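Local coordinates for Rep protein (Adeno-associated virus - 5, PDB 1M55) that probably binds the viral replication origin and nicks DNA there as a metal-dependent endonuclease of the rolling-circle replication type, at residues W35-P38 / N44-L47; P51-A56 / V79-G84; Y65-F70 / S97-M102. All blocks are in the same frame, centred on the assembly; numbering follows the deposited sequence.

Contact 1. Residues W35-P38 / N44-L47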
loop_
_atom_site.group_PDB
_atom_site.type_symbol
_atom_site.label_atom_id
_atom_site.label_comp_id
_atom_site.label_asym_id
_atom_site.label_seq_id
_atom_site.Cartn_x
_atom_site.Cartn_y
_atom_site.Cartn_z
ATOM N N TRP A 35 -12.903 -5.412 11.288
ATOM C CA TRP A 35 -12.780 -4.078 10.716
ATOM C C TRP A 35 -14.159 -3.448 10.608
ATOM O O TRP A 35 -15.150 -4.150 10.398
ATOM C CB TRP A 35 -12.149 -4.135 9.320
ATOM C CG TRP A 35 -10.681 -4.388 9.340
ATOM C CD1 TRP A 35 -10.054 -5.595 9.470
ATOM C CD2 TRP A 35 -9.644 -3.404 9.242
ATOM N NE1 TRP A 35 -8.693 -5.422 9.462
ATOM C CE2 TRP A 35 -8.412 -4.087 9.323
ATOM C CE3 TRP A 35 -9.639 -2.006 9.090
ATOM C CZ2 TRP A 35 -7.182 -3.424 9.260
ATOM C CZ3 TRP A 35 -8.415 -1.345 9.026
ATOM C CH2 TRP A 35 -7.204 -2.056 9.110
ATOM N N GLU A 36 -14.217 -2.133 10.768
ATOM C CA GLU A 36 -15.467 -1.389 10.659
ATOM C C GLU A 36 -15.197 -0.181 9.778
ATOM O O GLU A 36 -14.093 0.372 9.788
ATOM C CB GLU A 36 -15.960 -0.919 12.028
ATOM C CG GLU A 36 -16.400 -2.042 12.957
ATOM C CD GLU A 36 -17.032 -1.537 14.247
ATOM O OE1 GLU A 36 -17.802 -2.302 14.868
ATOM O OE2 GLU A 36 -16.761 -0.379 14.641
ATOM N N LEU A 37 -16.186 0.198 8.983
ATOM C CA LEU A 37 -16.049 1.347 8.106
ATOM C C LEU A 37 -16.227 2.619 8.918
ATOM O O LEU A 37 -17.056 2.661 9.826
ATOM C CB LEU A 37 -17.122 1.310 7.015
ATOM C CG LEU A 37 -17.080 0.186 5.990
ATOM C CD1 LEU A 37 -18.386 0.172 5.216
ATOM C CD2 LEU A 37 -15.894 0.366 5.056
ATOM N N PRO A 38 -15.415 3.651 8.647
ATOM C CA PRO A 38 -15.539 4.916 9.381
ATOM C C PRO A 38 -16.882 5.538 8.971
ATOM O O PRO A 38 -17.396 5.256 7.883
ATOM C CB PRO A 38 -14.368 5.739 8.835
ATOM C CG PRO A 38 -13.374 4.703 8.433
ATOM C CD PRO A 38 -14.233 3.669 7.770
ATOM N N ASN A 44 -18.821 -0.649 0.582
ATOM C CA ASN A 44 -19.631 -1.797 0.945
ATOM C C ASN A 44 -18.657 -2.740 1.660
ATOM O O ASN A 44 -17.762 -3.316 1.033
ATOM C CB ASN A 44 -20.206 -2.459 -0.307
ATOM C CG ASN A 44 -21.017 -3.697 0.010
ATOM O OD1 ASN A 44 -21.109 -4.118 1.164
ATOM N ND2 ASN A 44 -21.613 -4.288 -1.014
ATOM N N LEU A 45 -18.808 -2.868 2.973
ATOM C CA LEU A 45 -17.918 -3.707 3.769
ATOM C C LEU A 45 -17.894 -5.177 3.368
ATOM O O LEU A 45 -16.861 -5.833 3.499
ATOM C CB LEU A 45 -18.239 -3.573 5.263
ATOM C CG LEU A 45 -17.223 -4.163 6.254
ATOM C CD1 LEU A 45 -15.879 -3.457 6.125
ATOM C CD2 LEU A 45 -17.745 -4.031 7.672
ATOM N N THR A 46 -19.001 -5.692 2.844
ATOM C CA THR A 46 -19.054 -7.097 2.448
ATOM C C THR A 46 -18.070 -7.424 1.327
ATOM O O THR A 46 -17.685 -8.580 1.159
ATOM C CB THR A 46 -20.477 -7.531 2.029
ATOM O OG1 THR A 46 -20.871 -6.830 0.843
ATOM C CG2 THR A 46 -21.471 -7.220 3.137
ATOM N N LEU A 47 -17.649 -6.405 0.576
ATOM C CA LEU A 47 -16.703 -6.603 -0.522
ATOM C C LEU A 47 -15.242 -6.455 -0.088
ATOM O O LEU A 47 -14.326 -6.638 -0.891
ATOM C CB LEU A 47 -17.008 -5.642 -1.675
ATOM C CG LEU A 47 -18.367 -5.835 -2.355
ATOM C CD1 LEU A 47 -18.561 -4.786 -3.443
ATOM C CD2 LEU A 47 -18.452 -7.244 -2.938
#

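Contact 2. Residues P51-A56 / V79-G84. With ZN (zinc ion), chain C.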
loop_
_atom_site.group_PDB
_atom_site.type_symbol
_atom_site.label_atom_id
_atom_site.label_comp_id
_atom_site.label_asym_id
_atom_site.label_seq_id
_atom_site.Cartn_x
_atom_site.Cartn_y
_atom_site.Cartn_z
ATOM N N PRO A 51 -9.325 -10.495 6.367
ATOM C CA PRO A 51 -8.064 -11.144 6.752
ATOM C C PRO A 51 -6.877 -10.541 6.000
ATOM O O PRO A 51 -5.832 -10.247 6.591
ATOM C CB PRO A 51 -8.297 -12.603 6.358
ATOM C CG PRO A 51 -9.771 -12.765 6.562
ATOM C CD PRO A 51 -10.317 -11.498 5.940
ATOM N N GLN A 52 -7.053 -10.325 4.698
ATOM C CA GLN A 52 -6.002 -9.739 3.874
ATOM C C GLN A 52 -5.760 -8.281 4.267
ATOM O O GLN A 52 -4.617 -7.823 4.302
ATOM C CB GLN A 52 -6.359 -9.845 2.389
ATOM C CG GLN A 52 -6.239 -11.257 1.812
ATOM C CD GLN A 52 -7.454 -12.139 2.070
ATOM O OE1 GLN A 52 -8.434 -11.722 2.687
ATOM N NE2 GLN A 52 -7.391 -13.370 1.584
ATOM N N LEU A 53 -6.833 -7.555 4.569
ATOM C CA LEU A 53 -6.718 -6.158 4.982
ATOM C C LEU A 53 -5.926 -6.056 6.290
ATOM O O LEU A 53 -5.134 -5.130 6.480
ATOM C CB LEU A 53 -8.105 -5.535 5.154
ATOM C CG LEU A 53 -8.176 -4.106 5.695
ATOM C CD1 LEU A 53 -7.348 -3.146 4.841
ATOM C CD2 LEU A 53 -9.633 -3.671 5.751
ATOM N N THR A 54 -6.133 -7.019 7.180
ATOM C CA THR A 54 -5.430 -7.042 8.456
ATOM C C THR A 54 -3.920 -7.130 8.226
ATOM O O THR A 54 -3.145 -6.389 8.844
ATOM C CB THR A 54 -5.939 -8.211 9.336
ATOM O OG1 THR A 54 -7.323 -7.987 9.649
ATOM C CG2 THR A 54 -5.138 -8.319 10.627
ATOM N N VAL A 55 -3.501 -8.005 7.318
ATOM C CA VAL A 55 -2.079 -8.140 7.005
ATOM C C VAL A 55 -1.593 -6.860 6.324
ATOM O O VAL A 55 -0.532 -6.328 6.662
ATOM C CB VAL A 55 -1.805 -9.322 6.039
ATOM C CG1 VAL A 55 -0.311 -9.440 5.765
ATOM C CG2 VAL A 55 -2.320 -10.611 6.623
ATOM N N ALA A 56 -2.393 -6.361 5.385
ATOM C CA ALA A 56 -2.060 -5.158 4.629
ATOM C C ALA A 56 -1.804 -3.935 5.507
ATOM O O ALA A 56 -0.817 -3.219 5.306
ATOM C CB ALA A 56 -3.153 -4.855 3.619
ATOM N N VAL A 79 -1.458 5.323 0.337
ATOM C CA VAL A 79 -1.350 3.882 0.173
ATOM C C VAL A 79 -2.718 3.312 -0.162
ATOM O O VAL A 79 -3.700 3.584 0.535
ATOM C CB VAL A 79 -0.833 3.228 1.480
ATOM C CG1 VAL A 79 -0.736 1.714 1.333
ATOM C CG2 VAL A 79 0.527 3.809 1.855
ATOM N N GLN A 80 -2.793 2.553 -1.248
ATOM C CA GLN A 80 -4.054 1.949 -1.648
ATOM C C GLN A 80 -3.935 0.427 -1.725
ATOM O O GLN A 80 -3.032 -0.105 -2.375
ATOM C CB GLN A 80 -4.534 2.526 -2.982
ATOM C CG GLN A 80 -5.882 1.986 -3.427
ATOM C CD GLN A 80 -6.564 2.899 -4.417
ATOM O OE1 GLN A 80 -7.043 3.966 -4.054
ATOM N NE2 GLN A 80 -6.610 2.485 -5.674
ATOM N N PHE A 81 -4.823 -0.255 -1.007
ATOM C CA PHE A 81 -4.872 -1.715 -0.967
ATOM C C PHE A 81 -5.872 -2.185 -2.028
ATOM O O PHE A 81 -7.029 -1.744 -2.046
ATOM C CB PHE A 81 -5.306 -2.182 0.429
ATOM C CG PHE A 81 -5.291 -3.676 0.609
ATOM C CD1 PHE A 81 -6.331 -4.315 1.275
ATOM C CD2 PHE A 81 -4.248 -4.446 0.100
ATOM C CE1 PHE A 81 -6.335 -5.704 1.429
ATOM C CE2 PHE A 81 -4.245 -5.835 0.252
ATOM C CZ PHE A 81 -5.291 -6.460 0.917
ATOM N N GLU A 82 -5.425 -3.089 -2.894
ATOM C CA GLU A 82 -6.262 -3.598 -3.976
ATOM C C GLU A 82 -6.251 -5.115 -4.097
ATOM O O GLU A 82 -5.306 -5.788 -3.676
ATOM C CB GLU A 82 -5.799 -3.017 -5.319
ATOM C CG GLU A 82 -5.923 -1.508 -5.444
ATOM C CD GLU A 82 -5.319 -0.971 -6.728
ATOM O OE1 GLU A 82 -4.900 -1.772 -7.590
ATOM O OE2 GLU A 82 -5.259 0.261 -6.879
ATOM N N LYS A 83 -7.319 -5.636 -4.691
ATOM C CA LYS A 83 -7.463 -7.060 -4.950
ATOM C C LYS A 83 -7.226 -7.168 -6.458
ATOM O O LYS A 83 -8.111 -6.853 -7.259
ATOM C CB LYS A 83 -8.878 -7.520 -4.593
ATOM C CG LYS A 83 -9.142 -8.996 -4.809
ATOM C CD LYS A 83 -10.559 -9.355 -4.371
ATOM C CE LYS A 83 -10.764 -10.867 -4.301
ATOM N NZ LYS A 83 -10.571 -11.529 -5.621
ATOM N N GLY A 84 -5.996 -7.496 -6.836
ATOM C CA GLY A 84 -5.659 -7.620 -8.241
ATOM C C GLY A 84 -6.104 -8.942 -8.829
ATOM O O GLY A 84 -6.717 -9.767 -8.143
HETATM ZN ZN ZN C . -3.012 -2.291 -8.273
#

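Contact 3. Residues Y65-F70 / S97-M102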
loop_
_atom_site.group_PDB
_atom_site.type_symbol
_atom_site.label_atom_id
_atom_site.label_comp_id
_atom_site.label_asym_id
_atom_site.label_seq_id
_atom_site.Cartn_x
_atom_site.Cartn_y
_atom_site.Cartn_z
ATOM N N TYR A 65 6.865 3.313 9.079
ATOM C CA TYR A 65 7.696 3.620 10.239
ATOM C C TYR A 65 9.169 3.425 9.895
ATOM O O TYR A 65 10.015 4.244 10.264
ATOM C CB TYR A 65 7.281 2.767 11.447
ATOM C CG TYR A 65 5.843 2.998 11.892
ATOM C CD1 TYR A 65 5.219 2.130 12.794
ATOM C CD2 TYR A 65 5.087 4.050 11.366
ATOM C CE1 TYR A 65 3.880 2.305 13.151
ATOM C CE2 TYR A 65 3.747 4.228 11.713
ATOM C CZ TYR A 65 3.153 3.353 12.603
ATOM O OH TYR A 65 1.822 3.519 12.921
ATOM N N GLU A 66 9.467 2.374 9.138
ATOM C CA GLU A 66 10.838 2.094 8.732
ATOM C C GLU A 66 11.288 3.178 7.744
ATOM O O GLU A 66 12.424 3.651 7.801
ATOM C CB GLU A 66 10.926 0.703 8.103
ATOM C CG GLU A 66 12.301 0.046 8.180
ATOM C CD GLU A 66 12.751 -0.282 9.604
ATOM O OE1 GLU A 66 11.919 -0.286 10.545
ATOM O OE2 GLU A 66 13.955 -0.555 9.775
ATOM N N TRP A 67 10.380 3.602 6.872
ATOM C CA TRP A 67 10.685 4.654 5.902
ATOM C C TRP A 67 11.013 5.947 6.653
ATOM O O TRP A 67 11.982 6.634 6.322
ATOM C CB TRP A 67 9.497 4.888 4.967
ATOM C CG TRP A 67 9.777 5.876 3.873
ATOM C CD1 TRP A 67 9.787 7.235 3.982
ATOM C CD2 TRP A 67 10.070 5.581 2.499
ATOM N NE1 TRP A 67 10.065 7.805 2.766
ATOM C CE2 TRP A 67 10.244 6.816 1.836
ATOM C CE3 TRP A 67 10.200 4.394 1.761
ATOM C CZ2 TRP A 67 10.541 6.903 0.468
ATOM C CZ3 TRP A 67 10.496 4.480 0.397
ATOM C CH2 TRP A 67 10.661 5.729 -0.231
ATOM N N ASN A 68 10.219 6.255 7.680
ATOM C CA ASN A 68 10.425 7.461 8.484
ATOM C C ASN A 68 11.810 7.449 9.126
ATOM O O ASN A 68 12.408 8.502 9.342
ATOM C CB ASN A 68 9.359 7.587 9.585
ATOM C CG ASN A 68 7.950 7.850 9.044
ATOM O OD1 ASN A 68 6.973 7.734 9.784
ATOM N ND2 ASN A 68 7.838 8.211 7.772
ATOM N N LYS A 69 12.310 6.263 9.459
ATOM C CA LYS A 69 13.639 6.146 10.055
ATOM C C LYS A 69 14.679 6.699 9.078
ATOM O O LYS A 69 15.586 7.436 9.472
ATOM C CB LYS A 69 13.959 4.685 10.374
ATOM C CG LYS A 69 15.341 4.475 10.977
ATOM C CD LYS A 69 15.683 3.007 11.094
ATOM C CE LYS A 69 15.752 2.364 9.730
ATOM N NZ LYS A 69 16.334 1.002 9.797
ATOM N N PHE A 70 14.515 6.363 7.800
ATOM C CA PHE A 70 15.427 6.807 6.748
ATOM C C PHE A 70 15.222 8.262 6.319
ATOM O O PHE A 70 16.192 8.977 6.066
ATOM C CB PHE A 70 15.307 5.898 5.519
ATOM C CG PHE A 70 15.659 4.462 5.782
ATOM C CD1 PHE A 70 14.743 3.450 5.511
ATOM C CD2 PHE A 70 16.909 4.114 6.287
ATOM C CE1 PHE A 70 15.065 2.115 5.739
ATOM C CE2 PHE A 70 17.239 2.777 6.517
ATOM C CZ PHE A 70 16.314 1.779 6.241
ATOM N N SER A 97 11.313 13.126 -0.504
ATOM C CA SER A 97 12.100 13.921 0.437
ATOM C C SER A 97 13.007 13.112 1.364
ATOM O O SER A 97 12.552 12.216 2.080
ATOM C CB SER A 97 11.166 14.814 1.261
ATOM O OG SER A 97 11.880 15.816 1.972
ATOM N N GLY A 98 14.299 13.415 1.319
ATOM C CA GLY A 98 15.263 12.740 2.171
ATOM C C GLY A 98 15.762 11.385 1.710
ATOM O O GLY A 98 16.657 10.815 2.342
ATOM N N ILE A 99 15.215 10.871 0.613
ATOM C CA ILE A 99 15.616 9.561 0.100
ATOM C C ILE A 99 16.136 9.677 -1.334
ATOM O O ILE A 99 15.365 9.961 -2.253
ATOM C CB ILE A 99 14.417 8.574 0.101
ATOM C CG1 ILE A 99 13.667 8.624 1.441
ATOM C CG2 ILE A 99 14.904 7.153 -0.193
ATOM C CD1 ILE A 99 14.424 8.037 2.608
ATOM N N SER A 100 17.437 9.484 -1.530
ATOM C CA SER A 100 18.002 9.565 -2.871
ATOM C C SER A 100 17.685 8.285 -3.640
ATOM O O SER A 100 17.666 7.189 -3.070
ATOM C CB SER A 100 19.515 9.811 -2.825
ATOM O OG SER A 100 20.227 8.674 -2.371
ATOM N N SER A 101 17.476 8.420 -4.944
ATOM C CA SER A 101 17.141 7.284 -5.788
ATOM C C SER A 101 18.173 6.155 -5.787
ATOM O O SER A 101 17.801 4.981 -5.810
ATOM C CB SER A 101 16.868 7.756 -7.222
ATOM O OG SER A 101 16.348 6.707 -8.023
ATOM N N MET A 102 19.460 6.492 -5.729
ATOM C CA MET A 102 20.502 5.464 -5.746
ATOM C C MET A 102 20.538 4.593 -4.487
ATOM O O MET A 102 20.958 3.435 -4.539
ATOM C CB MET A 102 21.883 6.082 -6.009
ATOM C CG MET A 102 22.538 6.757 -4.810
ATOM S SD MET A 102 24.209 7.379 -5.180
ATOM C CE MET A 102 24.969 5.919 -5.966
HETATM O O HOH W 1 10.243 10.797 2.420
HETATM O O HOH W 2 17.251 11.491 5.021
#

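Contact 1. Residues W35-P38 / N44-L47
A small apolar contact at the protein surface, between Leu37 and Leu45, pinches the connection that runs from helix 24-32 to helix 50-71. Residues 35-38 form an extended run without regular structure, and residues 45-47 make a single 3-10 turn; their backbones come nearest at Leu37 and Leu45, with CA atoms 6.9 Å apart. The two leucine side chains lie alongside each other, pointing opposite ways. Leu37 lays CD1 against CB of Leu45 at 3.7 Å, while CD1 of Leu45 reaches CG of Leu37 at 3.8 Å. With chi1 at -168°, the branch of Leu45 swings to Leu37 and to the Trp35 carbonyl, CD2 lying 3.8 Å from Trp35 O. Leucine suits such a seam because each offers two methyls: Leu37 presents both to Leu45, and Leu45 gives CD1 to Leu37 and CD2 to Trp35 O. The turn carrying Leu45 is started by Asn44, whose OD1 accepts from Thr46 N (3.1 Å) in an Asx turn and from Thr46 OG1 (2.7 Å), both donors approaching from one face of the amide plane. The short asparagine side chain can fold back in this way, and the threonine hydroxyl adds a second grip on the same oxygen. At the start of the same connection, the indole of Trp35 turns inward, giving its NE1 to Thr54 of helix 50-71 and meeting Trp164 of strand 162-167 edge-to-face.

Contact 2. Residues P51-A56 / V79-G84
Helix 51-56 and strand 79-83 run roughly antiparallel, their N-to-C directions 150° apart, with short-segment axes approaching to 9.9 Å. The helix packs on one face of a central antiparallel sheet flanked by helices, the alpha+beta fold of the HUH endonucleases; the other face carries the zinc site of Glu82, His89 and His91. The two histidines, either side of Leu90, fit the His-hydrophobic-His signature of that family. The backbones draw nearest at Ala56 and Phe81, whose CA atoms are 7.1 Å apart.

Phe81 fills the space between the two layers. Its CG is anti to the backbone N (chi1 -176°), which sends the ring out from the sheet to the helix. Ala56 sets its methyl over the centre of one face in a CH-pi contact, CB lying 3.6 Å from the centroid of the Phe81 ring and only 7° off the ring normal. A small residue fits here because the helix backbone can then approach the ring closely. CB of Gln52 meets CZ of Phe81 at the edge, in plane, at 3.8 Å, although the amide of Gln52 leads away. Leu53 brings CA to within 3.6 Å of Phe81 CE1, and its CD1 touches Phe81 CD1; the same leucine also packs on Trp164 and Trp166 of strand 162-167.

Strand alternation turns Gln80 and Glu82 to the other side. There Glu82 OE1 binds the zinc ion at 2.1 Å, with His89 and His91 completing the site. A salt bridge from Lys157 and an N-H of Gln80 both hold OE2, which would fix the carboxylate's rotation while OE1 faces the metal. The bond from Gln80 NE2 to Glu82 OE2, 2.9 Å long, uses the anti lone pair of OE2, which lies close to the Gln80 amide plane.

Contact 3. Residues Y65-F70 / S97-M102
Ile99 lies obliquely against the indole of Trp67, with CG1 3.7 Å from Trp67 CZ2, while its terminal methyl sits over one face of the indole, near the rim. That methyl, CD1, also reaches Phe70, meeting CB at 3.7 Å. In Trp67 a chi1 of -175° carries the ring system across toward Ile99. Isoleucine suits the place because its CG1-CD1 arm is long enough to meet Trp67 with CG1 and Phe70, one helical turn on, with CD1. This is helix-to-loop packing in the Rep nuclease domain: the connection from strand 88-95 to helix 101-118 passes over the C-terminal part of helix 50-71, and the end of one helix and the start of the other meet over one apolar patch. Tyr107 of helix 101-118 stacks on the ring of Phe70 and touches Ile99, and Leu104 of the same helix packs on Trp67.

Two waters bridge the segments, one from the indole and one between backbone carbonyls. The first lies in plane at the indole edge, accepting from Trp67 NE1 at 3.0 Å and donating to Ser97 O at 2.7 Å. The second donates to both Phe70 O (2.9 Å) and Gly98 O (2.8 Å), linking two carbonyl oxygens, both acceptors, which cannot bond to each other directly. Gly98 takes up a positive phi of 82°, a conformation in which glycine, lacking a CB, avoids the carbonyl oxygen before it.

From the N terminus, the chain leaves helix 24-32 and soon enters contact 1, which closes a short loop of five intervening residues before helix 50-71 begins. That helix then supplies the first segments of contacts 2 and 3 in turn. Contact 2 closes when strand 77-83 returns alongside residues 51-56, and contact 3 when the loop after strand 88-95 reaches residues 65-70; their segments alternate, so the two loops cross. Contact 1 precedes both in series yet touches contact 2 through Trp35, which meets Leu53 and Thr54. Helix 50-71 thus ties the surface loop, the central sheet and the start of helix 101-118 together, with contacts 1 and 3 on opposite sides of the chain's centre.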